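Local coordinates for putative periplasmic or exported protein (PDB 4GQZ) that probably binds copper in the bacterial periplasm as part of copper resistance, and assembles into a V-shaped dimer, at residues 16-20 against 21-25; 69-72 against 73-77; 88-92 against 93-97. All blocks are in the same frame, centred on the assembly; numbering follows the deposited sequence.

Overall arrangement
Contact 1, partly buried, begins helix 20-28 at the dimer interface; its centre is about 28 Å from that of contact 2 and about 23 Å from that of contact 3. Contacts 2 and 3 touch, their centres about 11 Å apart, and neither is reached by the second subunit. Contact 2 is a surface turn between strands 63-68 and 81-82, whereas contact 3 is partly buried and leads into strand 94-101. Their chemistry follows their places: hydrogen bonds cap a helix in contact 1, a methine lies on an aromatic face in contact 2, and selenium meets a ring edge in contact 3. E89 of contact 3 binds backbone amides of contact 2, tying the loops together.

Contact 1 (16-20 against 21-25); sequences AGKTV and EQIVD
Q22 folds its side chain back over T19, its CG lying 3.1 Å from T19 OG1 and the two side chains crossing at a slant. From there Q22 OE1 accepts the backbone N-H of T19 at 2.9 Å; the bond is fairly straight at 161°, with the donor tilted well out of the amide plane. The return bond runs from Q22 N to T19 OG1, 3.2 Å long. T19 can receive it because its chi1 of 67° sets OG1 between the backbone N and the carbonyl carbon, directed at the start of the helix. Two donors reach Q22 OE1, for a water also gives it a hydrogen at 2.9 Å from the water oxygen and bridges to G17 O, which fixes the rotation of the amide. K18 adds an apolar flank: its CB packs 3.8 Å from I23 CG1 and also borders the glutamine oxygen. Regular helical bonding takes over at once, I23 N binding T19 O and V24 N binding V20 O in a nearly linear bond (177°). V24 and I23 lean on L47 of strand 46-50, and V24 also touches W123, the residue whose indole N-H binds D25 OD1. On the dimer side, V20 and I23 pack against P59 of the second subunit and T19 against its G61, while V20 makes backbone hydrogen bonds to the same subunit. With T19 as N-cap and Q22 three residues on, the reciprocal pair forms a capping box at the N-terminus of helix 20-28.

Contact 2 (69-72 against 73-77); sequences APYE and WRTHP
Y71 lays one face of its ring against T75, the two side chains meeting at about a right angle. T75 CB stands 3.5 Å from the centroid of the Y71 ring and only 15° off its normal, a CH-pi contact. The methyl extends the contact toward the phenol end: T75 CG2 is 3.6 Å from both CE1 and CZ of Y71. Y71 reaches this place with its CG between its own backbone N and carbonyl carbon (chi1 75°), which swings the ring across the turn and over the returning chain. The peptide groups of that chain border the ring as well: W73 O lies at the edge in the ring plane, 3.7 Å from Y71 CE2, and R74 O approaches Y71 CD2 obliquely at 3.4 Å. The whole is a surface turn in the long loop between strands 63-68 and 81-82, whose far end runs into C78 and its disulfide with C154. The carboxylate of E89 draws the bend together, OE1 accepting from E72 N and W73 N and OE2 from R74 N. W73 turns its indole outward, with CG anti to the backbone N (chi1 180°), and R74 CD rests 3.2 Å above the plane of that indole, over its centre. T75 OG1 lies beside CB on the same side of the Y71 ring, by its CD1 rim, and is hydrogen-bonded to T156 O; a water 2.9 Å from T75 OG1 also donates to A69 O, bridging the two limbs of the loop.

Contact 3 (88-92 against 93-97); sequences GEMPN and KPFTV
M90, a selenomethionine here, meets the rim of the F95 phenyl in a Met-aromatic contact at the point where the loop enters strand 94-101. Its SE lies in the ring plane, 5.2 Å from the centroid of F95 and 87° off the ring normal, so selenium faces the ring hydrogens and not the pi cloud. The chain of M90 bends at its last torsion (chi3 69°), bringing CE obliquely to 4.0 Å from F95 CZ. Around this pair, Y136 of strand 129-136 meets the F95 ring with the two planes inclined to each other and also touches M90, while V134 packs against F95 and L160 against M90. Between the partners the chain turns through N92, whose backbone takes a left-handed conformation. S114 steadies the turn, its OG hydrogen-bonded to both M90 O and K93 N, and backbone bonds join N92 to Y115 and F95 to M112. K93 curls back along the loop, bent at chi2 and chi4; its NZ is hydrogen-bonded to the hydroxyl of Y136, and its CG sits 3.3 Å from P91 O.

Contact 1 (16-20 against 21-25)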
# COMPACT_ATOMS: atom_id res chain seq x y z
N ALA B 16 -13.51 1.27 -5.29
CA ALA B 16 -13.06 -0.00 -5.87
C ALA B 16 -12.04 0.15 -7.01
O ALA B 16 -12.14 1.07 -7.82
CB ALA B 16 -14.26 -0.83 -6.33
N GLY B 17 -11.06 -0.74 -7.05
CA GLY B 17 -10.03 -0.68 -8.09
C GLY B 17 -8.87 0.26 -7.79
O GLY B 17 -7.81 0.14 -8.40
N LYS B 18 -9.08 1.20 -6.86
CA LYS B 18 -8.02 2.13 -6.46
C LYS B 18 -6.98 1.48 -5.55
O LYS B 18 -7.31 0.58 -4.78
CB LYS B 18 -8.63 3.32 -5.71
CG LYS B 18 -9.43 4.32 -6.54
CD LYS B 18 -10.09 5.34 -5.61
CE LYS B 18 -10.92 6.37 -6.38
NZ LYS B 18 -10.07 7.40 -7.04
N THR B 19 -5.74 1.95 -5.63
CA THR B 19 -4.74 1.56 -4.64
C THR B 19 -5.13 2.17 -3.30
O THR B 19 -5.98 3.07 -3.24
CB THR B 19 -3.32 2.06 -4.98
OG1 THR B 19 -3.28 3.49 -4.91
CG2 THR B 19 -2.88 1.59 -6.36
N VAL B 20 -4.54 1.68 -2.22
CA VAL B 20 -4.94 2.18 -0.91
C VAL B 20 -4.57 3.67 -0.75
O VAL B 20 -5.33 4.44 -0.13
CB VAL B 20 -4.48 1.25 0.24
CG1 VAL B 20 -2.97 1.22 0.35
CG2 VAL B 20 -5.13 1.64 1.55
N GLU B 21 -3.44 4.09 -1.32
CA GLU B 21 -3.06 5.50 -1.32
C GLU B 21 -4.07 6.38 -2.06
O GLU B 21 -4.41 7.47 -1.59
CB GLU B 21 -1.68 5.70 -1.95
CG GLU B 21 -0.53 5.14 -1.14
CD GLU B 21 0.81 5.82 -1.45
OE1 GLU B 21 0.84 6.79 -2.25
OE2 GLU B 21 1.84 5.37 -0.87
N GLN B 22 -4.52 5.92 -3.22
CA GLN B 22 -5.54 6.65 -3.97
C GLN B 22 -6.84 6.75 -3.18
O GLN B 22 -7.53 7.75 -3.26
CB GLN B 22 -5.79 5.98 -5.34
CG GLN B 22 -4.55 5.95 -6.24
CD GLN B 22 -4.74 5.11 -7.51
OE1 GLN B 22 -5.50 4.13 -7.53
NE2 GLN B 22 -4.04 5.49 -8.57
N ILE B 23 -7.16 5.72 -2.40
CA ILE B 23 -8.39 5.77 -1.59
C ILE B 23 -8.24 6.81 -0.48
O ILE B 23 -9.11 7.67 -0.30
CB ILE B 23 -8.70 4.42 -0.92
CG1 ILE B 23 -9.03 3.36 -1.98
CG2 ILE B 23 -9.87 4.55 0.05
CD1 ILE B 23 -9.19 1.96 -1.39
N VAL B 24 -7.15 6.72 0.28
CA VAL B 24 -6.86 7.69 1.33
C VAL B 24 -6.81 9.11 0.79
O VAL B 24 -7.51 10.00 1.32
CB VAL B 24 -5.56 7.31 2.07
CG1 VAL B 24 -5.13 8.42 3.03
CG2 VAL B 24 -5.76 6.00 2.82
N ASP B 25 -6.04 9.32 -0.28
CA ASP B 25 -5.98 10.63 -0.94
C ASP B 25 -7.37 11.12 -1.35
O ASP B 25 -7.71 12.29 -1.17
CB ASP B 25 -5.10 10.59 -2.19
CG ASP B 25 -3.64 10.38 -1.87
OD1 ASP B 25 -3.26 10.49 -0.69
OD2 ASP B 25 -2.86 10.10 -2.82
O HOH W 1 -5.41 1.88 -9.37

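Contact 2 (69-72 against 73-77)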
# COMPACT_ATOMS: atom_id res chain seq x y z
N ALA B 69 -2.52 19.92 9.90
CA ALA B 69 -3.35 21.08 9.65
C ALA B 69 -2.71 22.27 10.34
O ALA B 69 -2.76 22.37 11.56
CB ALA B 69 -4.76 20.85 10.19
N PRO B 70 -2.07 23.15 9.57
CA PRO B 70 -1.48 24.33 10.23
C PRO B 70 -2.59 25.25 10.74
O PRO B 70 -3.72 25.18 10.26
CB PRO B 70 -0.71 25.01 9.10
CG PRO B 70 -0.37 23.87 8.13
CD PRO B 70 -1.63 23.01 8.17
N TYR B 71 -2.27 26.10 11.72
CA TYR B 71 -3.27 27.03 12.20
C TYR B 71 -2.67 28.37 12.60
O TYR B 71 -1.45 28.49 12.76
CB TYR B 71 -4.07 26.42 13.35
CG TYR B 71 -3.36 26.35 14.68
CD1 TYR B 71 -2.52 25.28 14.99
CD2 TYR B 71 -3.55 27.33 15.66
CE1 TYR B 71 -1.87 25.20 16.21
CE2 TYR B 71 -2.91 27.25 16.89
CZ TYR B 71 -2.08 26.18 17.15
OH TYR B 71 -1.42 26.09 18.36
N GLU B 72 -3.52 29.37 12.75
CA GLU B 72 -3.06 30.69 13.15
C GLU B 72 -3.62 31.08 14.50
O GLU B 72 -2.92 31.67 15.33
CB GLU B 72 -3.43 31.73 12.10
CG GLU B 72 -2.48 31.75 10.93
CD GLU B 72 -2.97 32.62 9.81
OE1 GLU B 72 -4.18 32.58 9.53
OE2 GLU B 72 -2.14 33.35 9.23
N TRP B 73 -4.88 30.74 14.72
CA TRP B 73 -5.60 31.15 15.92
C TRP B 73 -5.74 30.02 16.93
O TRP B 73 -5.10 30.05 17.98
CB TRP B 73 -6.97 31.70 15.53
CG TRP B 73 -7.83 32.16 16.67
CD1 TRP B 73 -7.41 32.67 17.87
CD2 TRP B 73 -9.26 32.13 16.72
NE1 TRP B 73 -8.51 32.96 18.66
CE2 TRP B 73 -9.65 32.65 17.97
CE3 TRP B 73 -10.25 31.71 15.82
CZ2 TRP B 73 -10.99 32.76 18.36
CZ3 TRP B 73 -11.59 31.82 16.20
CH2 TRP B 73 -11.94 32.35 17.45
N ARG B 74 -6.56 29.02 16.61
CA ARG B 74 -6.82 27.92 17.54
C ARG B 74 -6.71 26.56 16.88
O ARG B 74 -6.79 26.43 15.64
CB ARG B 74 -8.23 28.04 18.14
CG ARG B 74 -8.44 29.32 18.92
CD ARG B 74 -9.93 29.59 19.06
NE ARG B 74 -10.55 28.87 20.17
CZ ARG B 74 -10.53 29.29 21.43
NH1 ARG B 74 -9.91 30.43 21.75
NH2 ARG B 74 -11.11 28.58 22.38
N THR B 75 -6.51 25.53 17.70
CA THR B 75 -6.39 24.17 17.20
C THR B 75 -7.12 23.17 18.11
O THR B 75 -7.63 23.53 19.17
CB THR B 75 -4.90 23.75 17.03
OG1 THR B 75 -4.82 22.54 16.26
CG2 THR B 75 -4.24 23.55 18.37
N HIS B 76 -7.19 21.92 17.67
CA HIS B 76 -7.83 20.87 18.47
C HIS B 76 -6.91 19.67 18.47
O HIS B 76 -6.17 19.46 17.52
CB HIS B 76 -9.19 20.51 17.88
CG HIS B 76 -10.11 21.69 17.76
ND1 HIS B 76 -10.04 22.58 16.70
CD2 HIS B 76 -11.09 22.14 18.57
CE1 HIS B 76 -10.96 23.51 16.86
NE2 HIS B 76 -11.61 23.27 17.98
N PRO B 77 -6.93 18.88 19.56
CA PRO B 77 -6.05 17.71 19.64
C PRO B 77 -6.51 16.60 18.72
O PRO B 77 -7.68 16.54 18.33
CB PRO B 77 -6.15 17.30 21.11
CG PRO B 77 -7.47 17.82 21.57
CD PRO B 77 -7.67 19.11 20.81
O HOH W 2 -4.68 22.74 13.34

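Contact 3 (88-92 against 93-97)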
# COMPACT_ATOMS: atom_id res chain seq x y z
N GLY B 88 -9.94 21.55 9.65
CA GLY B 88 -8.86 22.43 10.07
C GLY B 88 -9.23 23.88 9.83
O GLY B 88 -10.16 24.19 9.07
N GLU B 89 -8.47 24.78 10.46
CA GLU B 89 -8.71 26.22 10.39
C GLU B 89 -8.41 26.82 9.02
O GLU B 89 -8.96 27.86 8.66
CB GLU B 89 -7.85 26.93 11.45
CG GLU B 89 -8.31 28.34 11.82
CD GLU B 89 -7.48 28.94 12.94
OE1 GLU B 89 -6.34 29.40 12.66
OE2 GLU B 89 -7.97 28.94 14.10
N MSE B 90 -7.52 26.20 8.25
CA MSE B 90 -7.01 26.85 7.04
C MSE B 90 -7.19 26.07 5.73
O MSE B 90 -6.21 25.62 5.13
CB MSE B 90 -5.53 27.20 7.21
CG MSE B 90 -5.18 27.88 8.52
SE MSE B 90 -3.27 28.31 8.69
CE MSE B 90 -3.14 29.73 7.33
N PRO B 91 -8.44 25.94 5.25
CA PRO B 91 -8.70 25.24 3.99
C PRO B 91 -8.19 25.99 2.77
O PRO B 91 -8.09 27.22 2.81
CB PRO B 91 -10.23 25.18 3.93
CG PRO B 91 -10.69 26.33 4.79
CD PRO B 91 -9.69 26.34 5.91
N ASN B 92 -7.90 25.25 1.71
CA ASN B 92 -7.52 25.82 0.42
C ASN B 92 -6.50 26.95 0.48
O ASN B 92 -6.68 28.00 -0.15
CB ASN B 92 -8.77 26.26 -0.35
CG ASN B 92 -9.70 25.10 -0.64
OD1 ASN B 92 -9.27 24.06 -1.15
ND2 ASN B 92 -10.98 25.26 -0.31
N LYS B 93 -5.43 26.74 1.23
CA LYS B 93 -4.37 27.73 1.35
C LYS B 93 -3.09 27.13 0.81
O LYS B 93 -2.89 25.93 0.90
CB LYS B 93 -4.19 28.15 2.82
CG LYS B 93 -5.33 29.01 3.40
CD LYS B 93 -5.44 30.34 2.67
CE LYS B 93 -6.49 31.27 3.28
NZ LYS B 93 -6.08 31.77 4.62
N PRO B 94 -2.22 27.96 0.21
CA PRO B 94 -0.95 27.44 -0.29
C PRO B 94 0.07 27.39 0.82
O PRO B 94 0.23 28.38 1.54
CB PRO B 94 -0.55 28.47 -1.35
CG PRO B 94 -1.14 29.75 -0.86
CD PRO B 94 -2.44 29.37 -0.17
N PHE B 95 0.76 26.27 0.97
CA PHE B 95 1.81 26.17 1.98
C PHE B 95 3.12 25.71 1.36
O PHE B 95 3.12 25.09 0.30
CB PHE B 95 1.40 25.18 3.08
CG PHE B 95 0.22 25.63 3.90
CD1 PHE B 95 0.41 26.44 5.01
CD2 PHE B 95 -1.07 25.24 3.57
CE1 PHE B 95 -0.68 26.86 5.77
CE2 PHE B 95 -2.16 25.64 4.32
CZ PHE B 95 -1.97 26.46 5.43
N THR B 96 4.24 26.04 2.00
CA THR B 96 5.50 25.40 1.66
C THR B 96 5.80 24.33 2.72
O THR B 96 5.77 24.61 3.92
CB THR B 96 6.65 26.41 1.58
OG1 THR B 96 6.38 27.34 0.52
CG2 THR B 96 7.95 25.71 1.27
N VAL B 97 6.07 23.11 2.28
CA VAL B 97 6.17 21.98 3.19
C VAL B 97 7.54 21.32 3.06
O VAL B 97 7.97 20.97 1.96
CB VAL B 97 5.07 20.93 2.88
CG1 VAL B 97 5.22 19.68 3.76
CG2 VAL B 97 3.67 21.55 3.03